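Local coordinates for DUF683-containing protein (Cyanothece, PDB 3CSX) that is of unknown function but is a metalloprotein of the DUF683 family associated with nitrogen fixation, at residues R25-K30 with D67-K72; H39-G44 with E50-T55; G32-D37 with Y60-E65. All coordinates share one frame; numbering follows the deposited sequence.

Contact 1 (R25-K30 with D67-K72)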
# COMPACT_ATOMS: atom_id res chain seq x y z
N ARG B 25 -0.92 -5.76 13.79
CA ARG B 25 -0.93 -7.12 14.36
C ARG B 25 -2.31 -7.76 14.42
O ARG B 25 -2.45 -8.91 14.09
CB ARG B 25 -0.28 -7.14 15.75
CG ARG B 25 -0.20 -8.53 16.35
CD ARG B 25 0.26 -8.45 17.80
NE ARG B 25 0.77 -9.73 18.28
CZ ARG B 25 2.02 -10.16 18.12
NH1 ARG B 25 2.91 -9.43 17.47
NH2 ARG B 25 2.37 -11.35 18.61
N LYS B 26 -3.35 -7.04 14.87
CA LYS B 26 -4.68 -7.63 14.82
C LYS B 26 -5.16 -7.99 13.39
O LYS B 26 -5.82 -9.04 13.15
CB LYS B 26 -5.71 -6.74 15.56
CG LYS B 26 -5.45 -6.66 17.08
CD LYS B 26 -6.37 -5.64 17.76
CE LYS B 26 -7.73 -6.25 18.15
NZ LYS B 26 -7.74 -6.54 19.62
N LEU B 27 -4.83 -7.12 12.45
CA LEU B 27 -5.23 -7.32 11.08
C LEU B 27 -4.45 -8.46 10.43
O LEU B 27 -4.99 -9.18 9.60
CB LEU B 27 -5.02 -6.04 10.28
CG LEU B 27 -5.75 -5.99 8.94
CD1 LEU B 27 -7.28 -6.11 9.12
CD2 LEU B 27 -5.34 -4.67 8.26
N ASN B 28 -3.19 -8.62 10.82
CA ASN B 28 -2.38 -9.71 10.26
C ASN B 28 -3.03 -11.05 10.61
O ASN B 28 -3.07 -11.94 9.78
CB ASN B 28 -0.92 -9.59 10.70
CG ASN B 28 -0.01 -10.54 9.97
OD1 ASN B 28 0.48 -11.50 10.55
ND2 ASN B 28 0.22 -10.30 8.69
N SER B 29 -3.61 -11.15 11.82
CA SER B 29 -4.35 -12.35 12.23
C SER B 29 -5.58 -12.60 11.40
O SER B 29 -5.80 -13.74 10.98
CB SER B 29 -4.74 -12.28 13.71
OG SER B 29 -3.58 -12.07 14.48
N LYS B 30 -6.36 -11.54 11.12
CA LYS B 30 -7.57 -11.64 10.36
C LYS B 30 -7.24 -12.02 8.92
O LYS B 30 -7.94 -12.81 8.29
CB LYS B 30 -8.32 -10.31 10.34
CG LYS B 30 -9.10 -9.95 11.63
CD LYS B 30 -10.06 -11.04 12.05
CE LYS B 30 -11.39 -10.94 11.31
NZ LYS B 30 -12.40 -11.87 11.90
N ASP B 67 -1.46 -4.23 3.63
CA ASP B 67 -0.26 -3.75 2.89
C ASP B 67 -0.18 -2.22 3.02
O ASP B 67 0.87 -1.68 3.31
CB ASP B 67 -0.41 -4.15 1.42
CG ASP B 67 0.86 -3.91 0.58
OD1 ASP B 67 1.99 -3.98 1.10
OD2 ASP B 67 0.67 -3.67 -0.62
N GLN B 68 -1.31 -1.53 2.87
CA GLN B 68 -1.31 -0.08 3.09
C GLN B 68 -0.82 0.30 4.47
O GLN B 68 -0.06 1.26 4.62
CB GLN B 68 -2.72 0.54 2.89
CG GLN B 68 -3.26 0.38 1.49
CD GLN B 68 -2.77 1.45 0.50
OE1 GLN B 68 -1.80 2.13 0.74
NE2 GLN B 68 -3.48 1.59 -0.63
N LEU B 69 -1.24 -0.43 5.50
CA LEU B 69 -0.87 -0.04 6.84
C LEU B 69 0.61 -0.33 7.08
O LEU B 69 1.32 0.46 7.70
CB LEU B 69 -1.77 -0.74 7.86
CG LEU B 69 -3.23 -0.28 7.88
CD1 LEU B 69 -3.98 -1.22 8.84
CD2 LEU B 69 -3.34 1.20 8.30
N LYS B 70 1.07 -1.46 6.56
CA LYS B 70 2.48 -1.81 6.69
C LYS B 70 3.40 -0.79 6.04
O LYS B 70 4.39 -0.35 6.64
CB LYS B 70 2.73 -3.25 6.21
CG LYS B 70 2.33 -4.25 7.28
CD LYS B 70 2.55 -5.67 6.83
CE LYS B 70 1.91 -6.66 7.80
NZ LYS B 70 2.48 -8.03 7.54
N LYS B 71 3.07 -0.39 4.82
CA LYS B 71 3.78 0.68 4.10
C LYS B 71 3.72 2.02 4.84
O LYS B 71 4.73 2.71 4.92
CB LYS B 71 3.22 0.83 2.69
CG LYS B 71 3.59 -0.36 1.79
CD LYS B 71 2.79 -0.40 0.47
CE LYS B 71 3.59 -1.15 -0.63
NZ LYS B 71 4.33 -2.36 -0.09
N LYS B 72 2.54 2.38 5.37
CA LYS B 72 2.39 3.58 6.21
C LYS B 72 3.32 3.51 7.42
O LYS B 72 4.04 4.48 7.72
CB LYS B 72 0.93 3.78 6.67
CG LYS B 72 0.67 5.14 7.31
CD LYS B 72 -0.81 5.45 7.51
CE LYS B 72 -1.42 4.69 8.72
NZ LYS B 72 -2.88 4.96 8.78
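L27 and L69 meet through one methyl each: CD2 of L27 lies 3.8 Å from CD1 of L69, the two side chains crossing at about a right angle. Their CA atoms, 9.5 Å apart, are among the nearest across the two helical segments, and both CB atoms point toward the opposite helix. L27 brings its methyl there with CG anti to the backbone N (chi1 -164°), whereas L69 has CG anti to its carbonyl carbon. One residue further along each helix, N28 and K70 meet at the margin, where solvent has partial access. The amide nitrogen ND2 of N28 sits 3.4 Å from NZ of K70, but both atoms are donors, so the approach is a polar proximity without a bond. K70 reaches this point with its chain extended beyond CG, passing across the asparagine and not alongside it. Farther out, on the side of helix 52-77 turned from helix 14-44, K71 NZ forms a salt bridge with D67 OD1 at 3.1 Å, approaching on the syn side and 24° out of the carboxylate plane. The leucine pair belongs to a longer apolar seam: L27 also packs on I62 and L66 of helix 52-77, and L69 on L20 and V24 of helix 14-44. Beyond this antiparallel pair of helices, the second subunit packs its M36 on D67, Q68 and K71, and its Q33 accepts a hydrogen bond from Q68.

Contact 2 (H39-G44 with E50-T55)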
# COMPACT_ATOMS: atom_id res chain seq x y z
N HIS B 39 -7.40 -20.85 0.95
CA HIS B 39 -6.63 -22.09 0.68
C HIS B 39 -7.54 -23.30 0.73
O HIS B 39 -7.55 -24.14 -0.16
CB HIS B 39 -5.48 -22.20 1.67
CG HIS B 39 -4.91 -23.57 1.72
ND1 HIS B 39 -5.48 -24.58 2.48
CD2 HIS B 39 -3.84 -24.11 1.09
CE1 HIS B 39 -4.77 -25.70 2.30
NE2 HIS B 39 -3.78 -25.44 1.46
N ASP B 40 -8.32 -23.39 1.81
CA ASP B 40 -9.21 -24.52 1.99
C ASP B 40 -10.28 -24.64 0.91
O ASP B 40 -10.61 -25.74 0.48
CB ASP B 40 -9.85 -24.50 3.40
CG ASP B 40 -8.84 -24.74 4.52
OD1 ASP B 40 -7.65 -25.07 4.22
OD2 ASP B 40 -9.24 -24.56 5.71
N LEU B 41 -10.81 -23.49 0.45
CA LEU B 41 -11.69 -23.45 -0.70
C LEU B 41 -11.03 -24.06 -1.95
O LEU B 41 -11.59 -24.94 -2.61
CB LEU B 41 -12.16 -22.00 -1.00
CG LEU B 41 -13.14 -21.81 -2.19
CD1 LEU B 41 -14.34 -22.77 -2.12
CD2 LEU B 41 -13.65 -20.35 -2.19
N ALA B 42 -9.85 -23.55 -2.30
CA ALA B 42 -9.15 -24.04 -3.47
C ALA B 42 -8.90 -25.56 -3.33
O ALA B 42 -9.15 -26.31 -4.24
CB ALA B 42 -7.80 -23.30 -3.60
N GLU B 43 -8.40 -25.99 -2.17
CA GLU B 43 -8.12 -27.44 -1.94
C GLU B 43 -9.35 -28.35 -2.14
O GLU B 43 -9.24 -29.48 -2.65
CB GLU B 43 -7.54 -27.61 -0.52
CG GLU B 43 -7.18 -29.01 -0.12
CD GLU B 43 -6.84 -29.06 1.35
OE1 GLU B 43 -5.76 -28.63 1.75
OE2 GLU B 43 -7.67 -29.52 2.11
N GLY B 44 -10.52 -27.85 -1.74
CA GLY B 44 -11.76 -28.58 -1.97
C GLY B 44 -12.43 -28.57 -3.33
O GLY B 44 -13.38 -29.30 -3.56
N GLU B 50 -18.56 -21.99 -6.98
CA GLU B 50 -19.40 -20.78 -7.12
C GLU B 50 -19.05 -19.71 -6.13
O GLU B 50 -19.32 -18.53 -6.38
CB GLU B 50 -20.88 -21.12 -7.04
CG GLU B 50 -21.32 -21.92 -8.25
CD GLU B 50 -22.79 -22.13 -8.31
OE1 GLU B 50 -23.52 -21.59 -7.45
OE2 GLU B 50 -23.23 -22.84 -9.23
N ASN B 51 -18.40 -20.11 -5.04
CA ASN B 51 -17.91 -19.18 -4.01
C ASN B 51 -16.55 -18.54 -4.25
O ASN B 51 -16.15 -17.66 -3.49
CB ASN B 51 -17.86 -19.82 -2.64
CG ASN B 51 -19.16 -20.42 -2.21
OD1 ASN B 51 -20.19 -20.29 -2.89
ND2 ASN B 51 -19.13 -21.07 -1.06
N LEU B 52 -15.84 -18.95 -5.30
CA LEU B 52 -14.48 -18.43 -5.55
C LEU B 52 -14.31 -16.91 -5.60
O LEU B 52 -13.48 -16.36 -4.90
CB LEU B 52 -13.90 -19.03 -6.82
CG LEU B 52 -13.56 -20.52 -6.71
CD1 LEU B 52 -13.41 -21.11 -8.06
CD2 LEU B 52 -12.28 -20.77 -5.88
N VAL B 53 -15.10 -16.23 -6.43
CA VAL B 53 -14.84 -14.81 -6.64
C VAL B 53 -15.08 -14.02 -5.38
O VAL B 53 -14.27 -13.19 -5.00
CB VAL B 53 -15.62 -14.23 -7.85
CG1 VAL B 53 -15.37 -12.71 -8.00
CG2 VAL B 53 -15.23 -14.96 -9.12
N GLU B 54 -16.19 -14.32 -4.70
CA GLU B 54 -16.52 -13.65 -3.46
C GLU B 54 -15.45 -13.81 -2.41
O GLU B 54 -15.01 -12.85 -1.77
CB GLU B 54 -17.84 -14.19 -2.91
CG GLU B 54 -18.47 -13.29 -1.90
CD GLU B 54 -19.97 -13.54 -1.76
OE1 GLU B 54 -20.38 -14.71 -1.65
OE2 GLU B 54 -20.73 -12.55 -1.77
N THR B 55 -15.02 -15.06 -2.23
CA THR B 55 -14.01 -15.37 -1.25
C THR B 55 -12.69 -14.69 -1.58
O THR B 55 -12.08 -14.11 -0.71
CB THR B 55 -13.84 -16.90 -1.06
OG1 THR B 55 -15.10 -17.50 -0.69
CG2 THR B 55 -12.82 -17.21 0.02
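L41, near the end of helix 14-44, is the residue through which this helix meets the start of helix 52-77 at the closed end of a helical hairpin, the two-helix element of the Rop-like family. Its CB points toward the other segment, and CG, anti to the backbone N (chi1 -178°), carries the branch straight across. CG meets the methyl CD2 of L52 at 3.9 Å. From there CD2 of L41 goes on to T55, and these two side chains reach toward each other tip to tip: the methyl lies 3.5 Å from OG1 and 3.6 Å from CB of T55. The same methyl lies 3.9 Å from the carbonyl O of N51, with CB of N51 a little farther off, so N51 and T55, one helical turn apart, both border it. L52 does not aim its CB at L41, but its CD2 reaches the leucine, the two side chains crossing at a slant. Outside the two segments, L41 also packs on D48 and L52 on L45, both in the connecting loop. The carbonyl O of N51 accepts from both T55 N and T55 OG1. With an alanine at T55, the L41 methyl would probably lose its OG1 and CG2 neighbours and N51 O its hydroxyl donor. That hydroxyl bond is 3.0 Å from OG1 of T55 to N51 O, with the donor 41° out of the carbonyl plane.

Contact 3 (G32-D37 with Y60-E65)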
# COMPACT_ATOMS: atom_id res chain seq x y z
N GLY B 32 -4.52 -13.69 7.92
CA GLY B 32 -4.20 -15.12 8.02
C GLY B 32 -5.41 -16.02 7.96
O GLY B 32 -5.36 -17.11 7.37
N GLN B 33 -6.52 -15.58 8.57
CA GLN B 33 -7.75 -16.36 8.55
C GLN B 33 -8.35 -16.46 7.20
O GLN B 33 -8.81 -17.52 6.83
CB GLN B 33 -8.83 -15.76 9.48
CG GLN B 33 -8.62 -16.12 10.90
CD GLN B 33 -9.27 -15.10 11.80
OE1 GLN B 33 -10.34 -14.55 11.46
NE2 GLN B 33 -8.63 -14.80 12.91
N MET B 34 -8.35 -15.36 6.45
CA MET B 34 -8.89 -15.36 5.14
C MET B 34 -7.98 -16.14 4.22
O MET B 34 -8.47 -16.85 3.34
CB MET B 34 -9.14 -13.92 4.63
CG MET B 34 -10.35 -13.22 5.32
SD MET B 34 -11.87 -14.12 5.02
CE MET B 34 -11.95 -14.36 3.23
N LYS B 35 -6.66 -16.02 4.43
CA LYS B 35 -5.72 -16.80 3.64
C LYS B 35 -6.08 -18.28 3.76
O LYS B 35 -6.25 -18.97 2.76
CB LYS B 35 -4.31 -16.57 4.13
CG LYS B 35 -3.23 -17.49 3.50
CD LYS B 35 -1.89 -17.04 4.04
CE LYS B 35 -0.76 -18.04 3.74
NZ LYS B 35 -0.77 -19.13 4.78
N MET B 36 -6.18 -18.76 5.01
CA MET B 36 -6.48 -20.18 5.23
C MET B 36 -7.81 -20.61 4.65
O MET B 36 -7.91 -21.65 4.07
CB MET B 36 -6.33 -20.57 6.70
CG MET B 36 -6.39 -22.09 6.86
SD MET B 36 -5.01 -22.97 6.06
CE MET B 36 -3.76 -22.53 7.18
N ASP B 37 -8.84 -19.77 4.77
CA ASP B 37 -10.10 -20.08 4.19
C ASP B 37 -10.07 -20.13 2.67
O ASP B 37 -10.70 -20.99 2.04
CB ASP B 37 -11.16 -19.11 4.73
CG ASP B 37 -11.49 -19.40 6.18
OD1 ASP B 37 -10.93 -20.38 6.81
OD2 ASP B 37 -12.29 -18.64 6.74
N TYR B 60 -8.68 -10.42 -0.83
CA TYR B 60 -7.90 -9.34 -1.45
C TYR B 60 -7.99 -8.05 -0.63
O TYR B 60 -6.98 -7.41 -0.35
CB TYR B 60 -8.36 -9.09 -2.88
CG TYR B 60 -7.86 -7.78 -3.39
CD1 TYR B 60 -6.53 -7.63 -3.78
CD2 TYR B 60 -8.71 -6.67 -3.46
CE1 TYR B 60 -6.05 -6.41 -4.22
CE2 TYR B 60 -8.26 -5.45 -3.89
CZ TYR B 60 -6.93 -5.33 -4.29
OH TYR B 60 -6.46 -4.10 -4.72
N GLU B 61 -9.21 -7.70 -0.20
CA GLU B 61 -9.42 -6.46 0.48
C GLU B 61 -8.68 -6.35 1.78
O GLU B 61 -8.10 -5.32 2.07
CB GLU B 61 -10.92 -6.22 0.65
CG GLU B 61 -11.61 -6.01 -0.69
CD GLU B 61 -11.04 -4.86 -1.53
OE1 GLU B 61 -10.36 -3.95 -0.99
OE2 GLU B 61 -11.28 -4.87 -2.77
N ILE B 62 -8.69 -7.43 2.57
CA ILE B 62 -7.98 -7.44 3.80
C ILE B 62 -6.44 -7.34 3.59
O ILE B 62 -5.75 -6.60 4.28
CB ILE B 62 -8.44 -8.64 4.74
CG1 ILE B 62 -7.85 -8.50 6.15
CG2 ILE B 62 -8.17 -10.02 4.17
CD1 ILE B 62 -6.40 -8.71 6.22
N PHE B 63 -5.92 -8.08 2.63
CA PHE B 63 -4.47 -7.96 2.36
C PHE B 63 -4.09 -6.62 1.80
O PHE B 63 -2.99 -6.10 2.10
CB PHE B 63 -3.99 -9.13 1.49
CG PHE B 63 -3.71 -10.38 2.28
CD1 PHE B 63 -2.47 -10.55 2.91
CD2 PHE B 63 -4.68 -11.38 2.43
CE1 PHE B 63 -2.20 -11.71 3.66
CE2 PHE B 63 -4.42 -12.52 3.21
CZ PHE B 63 -3.19 -12.69 3.80
N ARG B 64 -4.98 -6.01 1.02
CA ARG B 64 -4.71 -4.65 0.54
C ARG B 64 -4.65 -3.70 1.70
O ARG B 64 -3.76 -2.85 1.77
CB ARG B 64 -5.78 -4.15 -0.44
CG ARG B 64 -5.43 -2.74 -0.95
CD ARG B 64 -6.46 -2.30 -1.94
NE ARG B 64 -6.25 -0.93 -2.45
CZ ARG B 64 -5.31 -0.57 -3.34
NH1 ARG B 64 -4.45 -1.45 -3.84
NH2 ARG B 64 -5.23 0.70 -3.72
N GLU B 65 -5.63 -3.80 2.61
CA GLU B 65 -5.59 -2.89 3.76
C GLU B 65 -4.31 -3.13 4.60
O GLU B 65 -3.64 -2.20 5.08
CB GLU B 65 -6.85 -3.03 4.64
CG GLU B 65 -6.92 -1.90 5.69
CD GLU B 65 -7.84 -2.21 6.87
OE1 GLU B 65 -8.39 -3.32 6.91
OE2 GLU B 65 -8.01 -1.33 7.75
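An apolar helix-helix contact joins the middle of the hairpin, where helix 14-44 and helix 52-77 run roughly antiparallel. The axes of the two short segments come within 9.7 Å, at a signed crossing angle of -146°. M34 and I62 face each other, and the methyl CG2 of I62 rests 4.0 Å from M34 CG and equally near its CB. The methionine then bends at chi2 and chi3, which carries its sulfur and CE away from the opposite segment, so the inner part of the chain does the touching. Beside this pair F63 reaches over to helix 14-44: its CG is anti to its carbonyl carbon (chi1 -82°), and the far end of the ring comes to K35. There K35 CB meets the ring edge near its plane, 4.1 Å from CZ, while the rest of the lysine extends away from the ring. The G32 backbone N lies somewhat farther off, 4.4 Å from the same CZ. A31 of helix 14-44 extends the seam, touching both I62 and F63, and M34 also packs on K58 and T59 of helix 52-77. On the side of helix 52-77 away from this interface, Y60 packs on D40 and R64 on Q33, both of the second subunit.

In the fold
The three contacts follow one another along the same pair of helices, 14-44 and 52-77: contact 1 toward the chain termini, contact 3 in the middle and contact 2 beside the connecting loop. Contact 1 and contact 3 have centres 10 Å apart and touch directly, with L27 CD2 3.6 Å from E65 OE1 and L27 O 3.7 Å from I62 CD1. Contact 3 passes to contact 2, 13 Å away between centres, through M34 CE, 4.0 Å from T55 O. Contacts 1 and 2 do not meet; their nearest atoms are about 10 Å apart. Both contact 1 and contact 3 touch the second subunit, whereas no residue of it reaches contact 2.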